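Local coordinates for uncharacterized hypothetical protein (Bacteroides uniformis, PDB 4EIU) that is of unknown function but belongs to the DUF3823 family, joining an N-terminal domain of the transthyretin clan to a second, beta-rich half, at residues T11-V16 against G22-T27; P78-V83 against E147-M152; V136-S141 against L160-I165; E143-K148 against A223-D228. One frame throughout, in Å; residues are numbered along the deposited sequence.

Contact 1: T11-V16 against G22-T27; sequences TIWGEV and GKRVLT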
loop_
_atom_site.group_PDB
_atom_site.type_symbol
_atom_site.label_atom_id
_atom_site.label_comp_id
_atom_site.label_asym_id
_atom_site.label_seq_id
_atom_site.Cartn_x
_atom_site.Cartn_y
_atom_site.Cartn_z
ATOM N N THR A 11 14.192 -7.244 -18.627
ATOM C CA THR A 11 13.066 -6.568 -17.997
ATOM C C THR A 11 12.268 -7.493 -17.090
ATOM O O THR A 11 11.972 -8.610 -17.480
ATOM C CB THR A 11 12.075 -6.065 -19.079
ATOM O OG1 THR A 11 12.696 -5.065 -19.849
ATOM C CG2 THR A 11 10.820 -5.470 -18.462
ATOM N N ILE A 12 11.898 -7.011 -15.908
ATOM C CA ILE A 12 10.875 -7.645 -15.090
ATOM C C ILE A 12 9.663 -6.730 -15.014
ATOM O O ILE A 12 9.789 -5.521 -14.805
ATOM C CB ILE A 12 11.395 -8.019 -13.683
ATOM C CG1 ILE A 12 10.334 -8.803 -12.897
ATOM C CG2 ILE A 12 11.856 -6.787 -12.907
ATOM C CD1 ILE A 12 10.826 -9.368 -11.578
ATOM N N TRP A 13 8.492 -7.334 -15.192
ATOM C CA TRP A 13 7.211 -6.700 -14.988
ATOM C C TRP A 13 6.473 -7.509 -13.965
ATOM O O TRP A 13 6.531 -8.741 -13.953
ATOM C CB TRP A 13 6.437 -6.598 -16.284
ATOM C CG TRP A 13 5.057 -6.001 -16.122
ATOM C CD1 TRP A 13 4.684 -4.679 -16.317
ATOM C CD2 TRP A 13 3.821 -6.682 -15.714
ATOM N NE1 TRP A 13 3.371 -4.500 -16.025
ATOM C CE2 TRP A 13 2.783 -5.665 -15.704
ATOM C CE3 TRP A 13 3.477 -8.008 -15.395
ATOM C CZ2 TRP A 13 1.464 -5.958 -15.373
ATOM C CZ3 TRP A 13 2.153 -8.281 -15.071
ATOM C CH2 TRP A 13 1.169 -7.280 -15.071
ATOM N N GLY A 14 5.792 -6.835 -13.062
ATOM C CA GLY A 14 5.072 -7.535 -12.040
ATOM C C GLY A 14 3.791 -6.859 -11.675
ATOM O O GLY A 14 3.626 -5.641 -11.881
ATOM N N GLU A 15 2.867 -7.648 -11.142
ATOM C CA GLU A 15 1.653 -7.073 -10.522
ATOM C C GLU A 15 1.417 -7.652 -9.142
ATOM O O GLU A 15 1.839 -8.794 -8.835
ATOM C CB GLU A 15 0.402 -7.257 -11.391
ATOM C CG GLU A 15 0.174 -8.703 -11.743
ATOM C CD GLU A 15 -1.067 -8.971 -12.582
ATOM O OE1 GLU A 15 -2.048 -8.212 -12.540
ATOM O OE2 GLU A 15 -1.047 -10.004 -13.253
ATOM N N VAL A 16 0.757 -6.838 -8.309
ATOM C CA VAL A 16 0.463 -7.188 -6.913
ATOM C C VAL A 16 -1.045 -7.205 -6.741
ATOM O O VAL A 16 -1.708 -6.200 -6.985
ATOM C CB VAL A 16 1.166 -6.239 -5.913
ATOM C CG1 VAL A 16 0.843 -6.639 -4.424
ATOM C CG2 VAL A 16 2.665 -6.205 -6.187
ATOM N N GLY A 22 -8.457 -11.162 -6.223
ATOM C CA GLY A 22 -7.806 -10.944 -7.504
ATOM C C GLY A 22 -7.627 -9.454 -7.850
ATOM O O GLY A 22 -7.107 -9.134 -8.898
ATOM N N LYS A 23 -8.087 -8.545 -7.000
ATOM C CA LYS A 23 -8.040 -7.124 -7.296
ATOM C C LYS A 23 -6.628 -6.616 -7.061
ATOM O O LYS A 23 -5.935 -7.077 -6.164
ATOM C CB LYS A 23 -9.023 -6.334 -6.412
ATOM C CG LYS A 23 -10.483 -6.570 -6.747
ATOM C CD LYS A 23 -11.438 -5.820 -5.821
ATOM C CE LYS A 23 -12.780 -5.624 -6.514
ATOM N NZ LYS A 23 -13.814 -5.006 -5.641
ATOM N N ARG A 24 -6.218 -5.635 -7.863
ATOM C CA ARG A 24 -4.958 -4.948 -7.651
ATOM C C ARG A 24 -4.893 -4.307 -6.286
ATOM O O ARG A 24 -5.895 -3.800 -5.782
ATOM C CB ARG A 24 -4.743 -3.902 -8.728
ATOM C CG ARG A 24 -4.614 -4.460 -10.128
ATOM C CD ARG A 24 -3.185 -4.992 -10.371
ATOM N NE ARG A 24 -2.935 -5.481 -11.757
ATOM C CZ ARG A 24 -2.943 -4.716 -12.828
ATOM N NH1 ARG A 24 -3.197 -3.417 -12.723
ATOM N NH2 ARG A 24 -2.667 -5.237 -14.009
ATOM N N VAL A 25 -3.709 -4.370 -5.682
ATOM C CA VAL A 25 -3.408 -3.679 -4.453
ATOM C C VAL A 25 -2.838 -2.300 -4.840
ATOM O O VAL A 25 -1.667 -2.156 -5.262
ATOM C CB VAL A 25 -2.458 -4.447 -3.547
ATOM C CG1 VAL A 25 -2.233 -3.681 -2.248
ATOM C CG2 VAL A 25 -2.994 -5.873 -3.250
ATOM N N LEU A 26 -3.681 -1.294 -4.682
ATOM C CA LEU A 26 -3.346 0.054 -5.140
ATOM C C LEU A 26 -2.473 0.699 -4.090
ATOM O O LEU A 26 -2.573 0.395 -2.882
ATOM C CB LEU A 26 -4.616 0.875 -5.399
ATOM C CG LEU A 26 -5.660 0.326 -6.371
ATOM C CD1 LEU A 26 -6.901 1.247 -6.440
ATOM C CD2 LEU A 26 -5.137 0.131 -7.783
ATOM N N THR A 27 -1.614 1.600 -4.549
ATOM C CA THR A 27 -0.558 2.151 -3.728
ATOM C C THR A 27 -0.133 3.549 -4.255
ATOM O O THR A 27 -0.865 4.184 -4.997
ATOM C CB THR A 27 0.623 1.164 -3.593
ATOM O OG1 THR A 27 1.499 1.563 -2.521
ATOM C CG2 THR A 27 1.377 0.948 -4.936
#
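E15 and R24 form the charged half of this contact, where a strand is tied to the loop that follows it. R24 NE donates to E15 OE1 over 3.0 Å in a nearly straight bond (164°). The oxygen lies in the guanidinium plane and uses its anti lone pair, the one turned from OE2. A weak second bond, 3.4 Å long, runs from R24 NH2 to the same E15 OE1. The side chains cross at about a right angle, and their flat ends are twisted 68° apart. E15 reaches this place with CG wedged between its backbone N and carbonyl carbon (chi1 55°) and the rest of its chain extended, while R24 bends back at its second torsion. A leucine in place of E15 would probably leave R24 without its charged mate here and set the guanidinium freer to swing. R24 NH2 also comes to 4.4 Å from W13 CZ2, at the indole edge and near its plane.

The setting is strand 10-18, the middle strand of a three-stranded sheet in the DUF3823 N-terminal domain, consistent with the beta sandwich of the transthyretin clan. V16, which is buried, also packs on I75 of the other sheet.

The backbones are joined where V25 N donates almost straight to V16 O at 3.0 Å, and R24 CA adds a CA-H...O contact of 3.5 Å to the same V16 O.

The apolar part rests on two valines. V16 CG1 lies 4.1 Å from V25 CB, and both valines also rest on V111 of strand 104-111.

Contact 2: P78-V83 against E147-M152; sequences PFIPLV and EKIQPM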
loop_
_atom_site.group_PDB
_atom_site.type_symbol
_atom_site.label_atom_id
_atom_site.label_comp_id
_atom_site.label_asym_id
_atom_site.label_seq_id
_atom_site.Cartn_x
_atom_site.Cartn_y
_atom_site.Cartn_z
ATOM N N PRO A 78 1.609 -2.645 2.134
ATOM C CA PRO A 78 0.451 -2.642 3.061
ATOM C C PRO A 78 -0.293 -3.985 3.012
ATOM O O PRO A 78 -1.457 -4.057 2.672
ATOM C CB PRO A 78 -0.389 -1.475 2.534
ATOM C CG PRO A 78 -0.192 -1.563 1.043
ATOM C CD PRO A 78 1.279 -1.900 0.904
ATOM N N PHE A 79 0.451 -5.017 3.370
ATOM C CA PHE A 79 0.018 -6.399 3.328
ATOM C C PHE A 79 0.888 -7.260 4.252
ATOM O O PHE A 79 2.023 -6.916 4.594
ATOM C CB PHE A 79 -0.052 -6.948 1.888
ATOM C CG PHE A 79 1.206 -6.741 1.068
ATOM C CD1 PHE A 79 2.306 -7.548 1.244
ATOM C CD2 PHE A 79 1.244 -5.742 0.077
ATOM C CE1 PHE A 79 3.433 -7.385 0.422
ATOM C CE2 PHE A 79 2.377 -5.551 -0.722
ATOM C CZ PHE A 79 3.461 -6.370 -0.530
ATOM N N ILE A 80 0.342 -8.416 4.627
ATOM C CA ILE A 80 1.016 -9.323 5.531
ATOM C C ILE A 80 2.398 -9.601 4.981
ATOM O O ILE A 80 2.535 -9.930 3.791
ATOM C CB ILE A 80 0.250 -10.657 5.704
ATOM C CG1 ILE A 80 -1.037 -10.398 6.507
ATOM C CG2 ILE A 80 1.115 -11.678 6.466
ATOM C CD1 ILE A 80 -1.853 -11.655 6.804
ATOM N N PRO A 81 3.423 -9.426 5.807
ATOM C CA PRO A 81 4.773 -9.739 5.265
ATOM C C PRO A 81 4.899 -11.138 4.689
ATOM O O PRO A 81 4.443 -12.127 5.326
ATOM C CB PRO A 81 5.674 -9.596 6.478
ATOM C CG PRO A 81 4.939 -8.636 7.370
ATOM C CD PRO A 81 3.484 -8.925 7.183
ATOM N N LEU A 82 5.506 -11.216 3.501
ATOM C CA LEU A 82 5.755 -12.458 2.801
ATOM C C LEU A 82 7.009 -13.144 3.310
ATOM O O LEU A 82 7.141 -14.349 3.186
ATOM C CB LEU A 82 5.923 -12.156 1.275
ATOM C CG LEU A 82 4.656 -11.581 0.610
ATOM C CD1 LEU A 82 4.990 -11.283 -0.872
ATOM C CD2 LEU A 82 3.441 -12.516 0.759
ATOM N N VAL A 83 7.962 -12.366 3.832
ATOM C CA VAL A 83 9.169 -12.905 4.385
ATOM C C VAL A 83 9.108 -12.665 5.883
ATOM O O VAL A 83 9.167 -11.522 6.331
ATOM C CB VAL A 83 10.433 -12.289 3.751
ATOM C CG1 VAL A 83 11.724 -12.951 4.310
ATOM C CG2 VAL A 83 10.372 -12.442 2.224
ATOM N N GLU A 147 -2.641 -15.511 12.870
ATOM C CA GLU A 147 -1.999 -16.807 12.583
ATOM C C GLU A 147 -0.610 -16.619 11.928
ATOM O O GLU A 147 0.329 -17.332 12.257
ATOM C CB GLU A 147 -2.888 -17.654 11.645
ATOM C CG GLU A 147 -2.144 -18.798 10.945
ATOM C CD GLU A 147 -2.799 -19.345 9.657
ATOM O OE1 GLU A 147 -3.538 -18.646 8.931
ATOM O OE2 GLU A 147 -2.525 -20.514 9.332
ATOM N N LYS A 148 -0.471 -15.664 11.012
ATOM C CA LYS A 148 0.791 -15.517 10.300
ATOM C C LYS A 148 1.802 -14.618 11.059
ATOM O O LYS A 148 3.003 -14.803 10.947
ATOM C CB LYS A 148 0.557 -15.017 8.876
ATOM C CG LYS A 148 -0.238 -16.049 8.048
ATOM C CD LYS A 148 -0.314 -15.702 6.578
ATOM C CE LYS A 148 -0.897 -16.875 5.744
ATOM N NZ LYS A 148 -0.932 -16.518 4.296
ATOM N N ILE A 149 1.310 -13.653 11.825
ATOM C CA ILE A 149 2.193 -12.662 12.476
ATOM C C ILE A 149 2.551 -12.981 13.933
ATOM O O ILE A 149 3.697 -12.767 14.329
ATOM C CB ILE A 149 1.605 -11.238 12.268
ATOM C CG1 ILE A 149 1.790 -10.887 10.768
ATOM C CG2 ILE A 149 2.310 -10.184 13.136
ATOM C CD1 ILE A 149 0.914 -9.751 10.287
ATOM N N GLN A 150 1.584 -13.475 14.725
ATOM C CA GLN A 150 1.873 -13.874 16.134
ATOM C C GLN A 150 3.130 -14.750 16.271
ATOM O O GLN A 150 3.943 -14.466 17.161
ATOM C CB GLN A 150 0.661 -14.474 16.817
ATOM C CG GLN A 150 0.750 -14.763 18.323
ATOM C CD GLN A 150 -0.606 -15.160 18.937
ATOM O OE1 GLN A 150 -1.497 -15.642 18.225
ATOM N NE2 GLN A 150 -0.766 -14.983 20.268
ATOM N N PRO A 151 3.364 -15.720 15.331
ATOM C CA PRO A 151 4.574 -16.583 15.531
ATOM C C PRO A 151 5.896 -15.856 15.428
ATOM O O PRO A 151 6.909 -16.370 15.863
ATOM C CB PRO A 151 4.445 -17.661 14.424
ATOM C CG PRO A 151 2.961 -17.764 14.184
ATOM C CD PRO A 151 2.437 -16.327 14.338
HETATM N N MSE A 152 5.899 -14.626 14.930
HETATM C CA MSE A 152 7.138 -13.923 14.840
HETATM C C MSE A 152 7.603 -13.416 16.217
HETATM O O MSE A 152 8.778 -13.047 16.375
HETATM C CB MSE A 152 7.083 -12.805 13.828
HETATM C CG MSE A 152 7.021 -13.260 12.406
HETATM SE SE MSE A 152 7.252 -11.747 11.254
HETATM C CE MSE A 152 5.520 -11.395 10.952
#
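I80, in an irregular loop, and I149, near the end of helix 142-149, have the nearest CA atoms of the two segments, 7.8 Å apart, with no hydrogen bond across. A 3-10 segment, 150-152, follows, with M152 N donating to I149 O at 2.9 Å. What joins the segments is contact between aliphatic groups.

I80 points its side chain at the helix and touches with one branch, the methyl CG2. With CG1 beside the backbone N and anti to the carbonyl carbon (chi1 -70°), CG2 is the branch anti to the backbone N, and it meets two successive helix residues: K148 CB at 4.2 Å from I80 CG2, and I149 CD1 at 4.3 Å from the same atom. I149 answers with the end of its longer branch, CD1, which also reaches the pyrrolidine of P81, 4.1 Å from P81 CD. Isoleucine and proline cross there at about a right angle.

K148 lends only the root of its side chain. Its extended chain carries the ammonium group on to Q112, where K148 NZ is hydrogen-bonded to Q112 OE1, and the I80 backbone is hydrogen-bonded to Q112 as well. A diethylene glycol molecule, probably from the crystallisation liquor, lies beside I149 and is hydrogen-bonded to K148 O.

The arrangement is a hydrophobic docking of a short helix on a loop between strands 69-76 and 83-85, and it joins the transthyretin-like N-terminal domain to the half that follows.

Contact 3: V136-S141 against L160-I165; sequences VTRGVS and LNVTDI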
loop_
_atom_site.group_PDB
_atom_site.type_symbol
_atom_site.label_atom_id
_atom_site.label_comp_id
_atom_site.label_asym_id
_atom_site.label_seq_id
_atom_site.Cartn_x
_atom_site.Cartn_y
_atom_site.Cartn_z
ATOM N N VAL A 136 -13.962 1.746 4.980
ATOM C CA VAL A 136 -12.803 0.900 5.283
ATOM C C VAL A 136 -13.232 -0.478 5.794
ATOM O O VAL A 136 -14.052 -0.603 6.720
ATOM C CB VAL A 136 -11.858 1.575 6.297
ATOM C CG1 VAL A 136 -10.644 0.677 6.606
ATOM C CG2 VAL A 136 -11.423 2.942 5.771
ATOM N N THR A 137 -12.672 -1.520 5.196
ATOM C CA THR A 137 -12.894 -2.904 5.672
ATOM C C THR A 137 -11.583 -3.660 5.777
ATOM O O THR A 137 -10.581 -3.277 5.171
ATOM C CB THR A 137 -13.863 -3.692 4.743
ATOM O OG1 THR A 137 -13.429 -3.556 3.391
ATOM C CG2 THR A 137 -15.335 -3.190 4.856
ATOM N N ARG A 138 -11.575 -4.742 6.549
ATOM C CA ARG A 138 -10.404 -5.628 6.624
ATOM C C ARG A 138 -10.105 -6.278 5.274
ATOM O O ARG A 138 -11.007 -6.777 4.620
ATOM C CB ARG A 138 -10.639 -6.714 7.665
ATOM C CG ARG A 138 -10.777 -6.219 9.088
ATOM C CD ARG A 138 -9.485 -5.599 9.605
ATOM N NE ARG A 138 -9.631 -5.137 10.983
ATOM C CZ ARG A 138 -8.692 -4.447 11.632
ATOM N NH1 ARG A 138 -7.553 -4.193 11.051
ATOM N NH2 ARG A 138 -8.873 -4.028 12.879
ATOM N N GLY A 139 -8.854 -6.268 4.849
ATOM C CA GLY A 139 -8.498 -6.884 3.575
ATOM C C GLY A 139 -8.198 -8.372 3.753
ATOM O O GLY A 139 -8.181 -9.132 2.777
ATOM N N VAL A 140 -7.898 -8.763 4.992
ATOM C CA VAL A 140 -7.581 -10.135 5.375
ATOM C C VAL A 140 -8.181 -10.307 6.766
ATOM O O VAL A 140 -8.227 -9.339 7.545
ATOM C CB VAL A 140 -6.073 -10.355 5.438
ATOM C CG1 VAL A 140 -5.399 -9.392 6.421
ATOM C CG2 VAL A 140 -5.767 -11.799 5.792
ATOM N N SER A 141 -8.667 -11.502 7.079
ATOM C CA SER A 141 -9.292 -11.723 8.381
ATOM C C SER A 141 -8.277 -11.527 9.499
ATOM O O SER A 141 -7.058 -11.868 9.380
ATOM C CB SER A 141 -9.904 -13.117 8.489
ATOM O OG SER A 141 -8.874 -14.072 8.571
ATOM N N LEU A 160 -3.447 -4.606 15.076
ATOM C CA LEU A 160 -4.594 -4.556 14.192
ATOM C C LEU A 160 -5.377 -3.239 14.181
ATOM O O LEU A 160 -6.196 -3.047 13.286
ATOM C CB LEU A 160 -5.510 -5.748 14.431
ATOM C CG LEU A 160 -5.052 -7.047 13.784
ATOM C CD1 LEU A 160 -5.725 -8.208 14.511
ATOM C CD2 LEU A 160 -5.324 -7.032 12.286
ATOM N N ASN A 161 -5.103 -2.309 15.111
ATOM C CA ASN A 161 -5.900 -1.086 15.218
ATOM C C ASN A 161 -5.785 -0.254 13.923
ATOM O O ASN A 161 -4.680 -0.003 13.428
ATOM C CB ASN A 161 -5.453 -0.192 16.387
ATOM C CG ASN A 161 -5.726 -0.807 17.761
ATOM O OD1 ASN A 161 -6.521 -1.715 17.901
ATOM N ND2 ASN A 161 -5.039 -0.313 18.761
ATOM N N VAL A 162 -6.928 0.128 13.361
ATOM C CA VAL A 162 -6.966 1.125 12.303
ATOM C C VAL A 162 -6.733 2.494 12.951
ATOM O O VAL A 162 -7.532 2.939 13.770
ATOM C CB VAL A 162 -8.294 1.095 11.542
ATOM C CG1 VAL A 162 -8.303 2.186 10.449
ATOM C CG2 VAL A 162 -8.548 -0.287 10.955
ATOM N N THR A 163 -5.663 3.166 12.537
ATOM C CA THR A 163 -5.150 4.364 13.230
ATOM C C THR A 163 -5.642 5.655 12.599
ATOM O O THR A 163 -5.704 6.682 13.269
ATOM C CB THR A 163 -3.591 4.360 13.291
ATOM O OG1 THR A 163 -3.030 4.372 11.959
ATOM C CG2 THR A 163 -3.067 3.086 14.033
ATOM N N ASP A 164 -5.972 5.634 11.308
ATOM C CA ASP A 164 -6.357 6.865 10.617
ATOM C C ASP A 164 -6.958 6.621 9.249
ATOM O O ASP A 164 -6.733 5.566 8.673
ATOM C CB ASP A 164 -5.163 7.842 10.487
ATOM C CG ASP A 164 -3.972 7.252 9.738
ATOM O OD1 ASP A 164 -3.150 6.590 10.387
ATOM O OD2 ASP A 164 -3.840 7.506 8.518
ATOM N N ILE A 165 -7.739 7.602 8.773
ATOM C CA ILE A 165 -8.147 7.713 7.384
ATOM C C ILE A 165 -7.574 9.009 6.833
ATOM O O ILE A 165 -7.603 10.042 7.499
ATOM C CB ILE A 165 -9.674 7.775 7.200
ATOM C CG1 ILE A 165 -10.299 6.408 7.490
ATOM C CG2 ILE A 165 -10.028 8.236 5.772
ATOM C CD1 ILE A 165 -11.812 6.433 7.651
#
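R138 and L160 make the partly exposed end of this contact, held by polar bonds. The guanidinium meets one carbonyl end-on: R138 NH1 and R138 NH2 each donate to L160 O at 2.9 Å. The oxygen lies in the guanidinium plane, but the donors differ on the acceptor's side, NH1 being in the carbonyl plane and NH2 well above it. Apolar groups close on the flat group from both faces, with L160 CD2 over one at 3.8 Å from R138 NH1 and V162 CG2 over the opposite one at 4.0 Å from R138 NH1. R138 gets there by bending at its second torsion (chi2 -66°) and then running straight. NH2 also forms a salt bridge with E196, so a methionine in place of R138 would probably leave both L160 O and the E196 carboxylate without these partners.

The other end is the buried, wholly apolar one, and there the backbones come nearest, the CA atoms of V136 and I165 being 8.5 Å apart. V136 CG2 lies 4.0 Å from I165 CD1 as the two side chains slide past each other in opposite directions.

The segments run nearly antiparallel but belong to different sheets, 129-138 beside 115-126 and 162-170 beside 216-225. V136 also touches A223 of the latter strand, L160 packs on F145 of helix 142-149, and S141 N-caps that helix through OG.

Contact 4: E143-K148 against A223-D228; sequences EVFREK and ARINYD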
loop_
_atom_site.group_PDB
_atom_site.type_symbol
_atom_site.label_atom_id
_atom_site.label_comp_id
_atom_site.label_asym_id
_atom_site.label_seq_id
_atom_site.Cartn_x
_atom_site.Cartn_y
_atom_site.Cartn_z
ATOM N N GLU A 143 -8.055 -13.297 12.004
ATOM C CA GLU A 143 -7.598 -14.661 12.395
ATOM C C GLU A 143 -6.356 -15.023 11.619
ATOM O O GLU A 143 -5.395 -15.481 12.210
ATOM C CB GLU A 143 -8.678 -15.724 12.142
ATOM N N VAL A 144 -6.391 -14.798 10.295
ATOM C CA VAL A 144 -5.222 -15.039 9.414
ATOM C C VAL A 144 -4.068 -14.110 9.756
ATOM O O VAL A 144 -2.920 -14.539 9.794
ATOM C CB VAL A 144 -5.616 -14.995 7.914
ATOM C CG1 VAL A 144 -4.382 -15.007 7.027
ATOM C CG2 VAL A 144 -6.611 -16.176 7.590
ATOM N N PHE A 145 -4.358 -12.825 9.962
ATOM C CA PHE A 145 -3.323 -11.887 10.383
ATOM C C PHE A 145 -2.611 -12.388 11.598
ATOM O O PHE A 145 -1.380 -12.567 11.575
ATOM C CB PHE A 145 -3.944 -10.531 10.605
ATOM C CG PHE A 145 -2.981 -9.431 10.914
ATOM C CD1 PHE A 145 -2.446 -9.296 12.180
ATOM C CD2 PHE A 145 -2.650 -8.474 9.949
ATOM C CE1 PHE A 145 -1.617 -8.224 12.492
ATOM C CE2 PHE A 145 -1.799 -7.404 10.251
ATOM C CZ PHE A 145 -1.296 -7.272 11.536
ATOM N N ARG A 146 -3.373 -12.693 12.655
ATOM C CA ARG A 146 -2.739 -13.254 13.835
ATOM C C ARG A 146 -2.006 -14.587 13.589
ATOM O O ARG A 146 -0.908 -14.795 14.085
ATOM C CB ARG A 146 -3.755 -13.455 14.959
ATOM C CG ARG A 146 -3.071 -13.902 16.239
ATOM C CD ARG A 146 -3.962 -13.689 17.454
ATOM N NE ARG A 146 -5.147 -14.520 17.322
ATOM C CZ ARG A 146 -6.031 -14.730 18.287
ATOM N NH1 ARG A 146 -5.858 -14.181 19.483
ATOM N NH2 ARG A 146 -7.069 -15.525 18.066
ATOM N N GLU A 147 -2.641 -15.511 12.870
ATOM C CA GLU A 147 -1.999 -16.807 12.583
ATOM C C GLU A 147 -0.610 -16.619 11.928
ATOM O O GLU A 147 0.329 -17.332 12.257
ATOM C CB GLU A 147 -2.888 -17.654 11.645
ATOM C CG GLU A 147 -2.144 -18.798 10.945
ATOM C CD GLU A 147 -2.799 -19.345 9.657
ATOM O OE1 GLU A 147 -3.538 -18.646 8.931
ATOM O OE2 GLU A 147 -2.525 -20.514 9.332
ATOM N N LYS A 148 -0.471 -15.664 11.012
ATOM C CA LYS A 148 0.791 -15.517 10.300
ATOM C C LYS A 148 1.802 -14.618 11.059
ATOM O O LYS A 148 3.003 -14.803 10.947
ATOM C CB LYS A 148 0.557 -15.017 8.876
ATOM C CG LYS A 148 -0.238 -16.049 8.048
ATOM C CD LYS A 148 -0.314 -15.702 6.578
ATOM C CE LYS A 148 -0.897 -16.875 5.744
ATOM N NZ LYS A 148 -0.932 -16.518 4.296
ATOM N N ALA A 223 -6.189 4.347 4.295
ATOM C CA ALA A 223 -6.290 3.948 5.722
ATOM C C ALA A 223 -5.173 2.946 6.044
ATOM O O ALA A 223 -4.622 2.260 5.148
ATOM C CB ALA A 223 -7.643 3.393 6.044
ATOM N N ARG A 224 -4.745 2.956 7.296
ATOM C CA ARG A 224 -3.704 2.037 7.710
ATOM C C ARG A 224 -3.933 1.529 9.119
ATOM O O ARG A 224 -4.766 2.068 9.871
ATOM C CB ARG A 224 -2.354 2.711 7.595
ATOM C CG ARG A 224 -2.189 3.922 8.493
ATOM C CD ARG A 224 -0.797 4.472 8.397
ATOM N NE ARG A 224 -0.707 5.750 9.081
ATOM C CZ ARG A 224 0.398 6.466 9.201
ATOM N NH1 ARG A 224 1.528 6.068 8.652
ATOM N NH2 ARG A 224 0.357 7.621 9.861
ATOM N N ILE A 225 -3.190 0.486 9.447
ATOM C CA ILE A 225 -3.194 -0.131 10.753
ATOM C C ILE A 225 -1.927 0.201 11.529
ATOM O O ILE A 225 -0.994 0.765 10.982
ATOM C CB ILE A 225 -3.435 -1.676 10.694
ATOM C CG1 ILE A 225 -2.327 -2.423 9.937
ATOM C CG2 ILE A 225 -4.787 -1.942 10.060
ATOM C CD1 ILE A 225 -2.284 -3.948 10.171
ATOM N N ASN A 226 -1.905 -0.180 12.809
ATOM C CA ASN A 226 -0.775 0.053 13.719
ATOM C C ASN A 226 0.338 -1.004 13.556
ATOM O O ASN A 226 0.714 -1.710 14.493
ATOM C CB ASN A 226 -1.332 0.107 15.155
ATOM C CG ASN A 226 -0.277 0.451 16.198
ATOM O OD1 ASN A 226 0.657 1.167 15.898
ATOM N ND2 ASN A 226 -0.414 -0.091 17.427
ATOM N N TYR A 227 0.881 -1.123 12.340
ATOM C CA TYR A 227 1.810 -2.177 12.010
ATOM C C TYR A 227 2.710 -1.761 10.844
ATOM O O TYR A 227 2.224 -1.328 9.806
ATOM C CB TYR A 227 1.042 -3.453 11.604
ATOM C CG TYR A 227 1.914 -4.688 11.603
ATOM C CD1 TYR A 227 2.340 -5.275 12.779
ATOM C CD2 TYR A 227 2.354 -5.269 10.388
ATOM C CE1 TYR A 227 3.171 -6.418 12.772
ATOM C CE2 TYR A 227 3.168 -6.376 10.381
ATOM C CZ TYR A 227 3.570 -6.951 11.560
ATOM O OH TYR A 227 4.377 -8.031 11.520
ATOM N N ASP A 228 3.999 -1.882 11.073
ATOM C CA ASP A 228 5.001 -1.454 10.120
ATOM C C ASP A 228 5.523 -2.557 9.255
ATOM O O ASP A 228 5.659 -3.713 9.698
ATOM C CB ASP A 228 6.154 -0.683 10.813
ATOM C CG ASP A 228 6.880 -1.479 11.897
ATOM O OD1 ASP A 228 6.341 -2.459 12.426
ATOM O OD2 ASP A 228 8.028 -1.128 12.221
#
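A single side chain, F145, makes the whole helix side of this contact, its ring reaching across to a backbone whose nearest CA, that of Y227, is 11.1 Å from the CA of F145. With CG anti to its backbone N (chi1 -174°), the phenyl group stands out from the helix and brings its far edge up to both I225 and Y227.

Against Y227 the pair is T-shaped: the phenyl edge meets the phenol face, with the ring centroids 5.5 Å apart and the planes at 71°. F145 CZ sits above the rim of the phenol rather than its centre, closest to Y227 CG at 4.1 Å. I225 arrives from the opposite direction, and its terminal methyl CD1 comes to 3.5 Å from F145 CE2 and 3.7 Å from F145 CZ, a close apolar touch. To do this I225 places CG1 between its backbone N and carbonyl carbon (chi1 63°).

The helix, residues 142-149, lies in the connection from strand 129-138 in one antiparallel sheet to strand 162-170 in another, where 216-225 is the neighbour of 162-170. An inverse gamma turn is centred on N226, which separates I225 from Y227 in the sequence, with a weak bond of 3.0 Å from Y227 N to I225 O.

Y227 has another aromatic neighbour in Y159, with which it also packs edge-to-face, and I225 rests on L115 as well.

From the N terminus, contact 1 closes first, a short loop folded back on strand 10-18 and complete before the others open. Its V16 touches F79 of contact 2's first segment. Contact 2 closes a long loop, from residues 78-83 to the helix after strand 129-138, and ties the N-terminal domain to the second half. Contact 3 opens inside that loop and closes beyond it, so the two cross. Contact 4 begins on the helix that contact 2 reaches, sharing E147 and K148 with it, and alternates with contact 3 along the chain. Contacts 3 and 4 meet on neighbouring strands 162-170 and 216-225, where D164 pairs with R224; contacts 2 and 4 also touch, I149 and M152 lying against Y227.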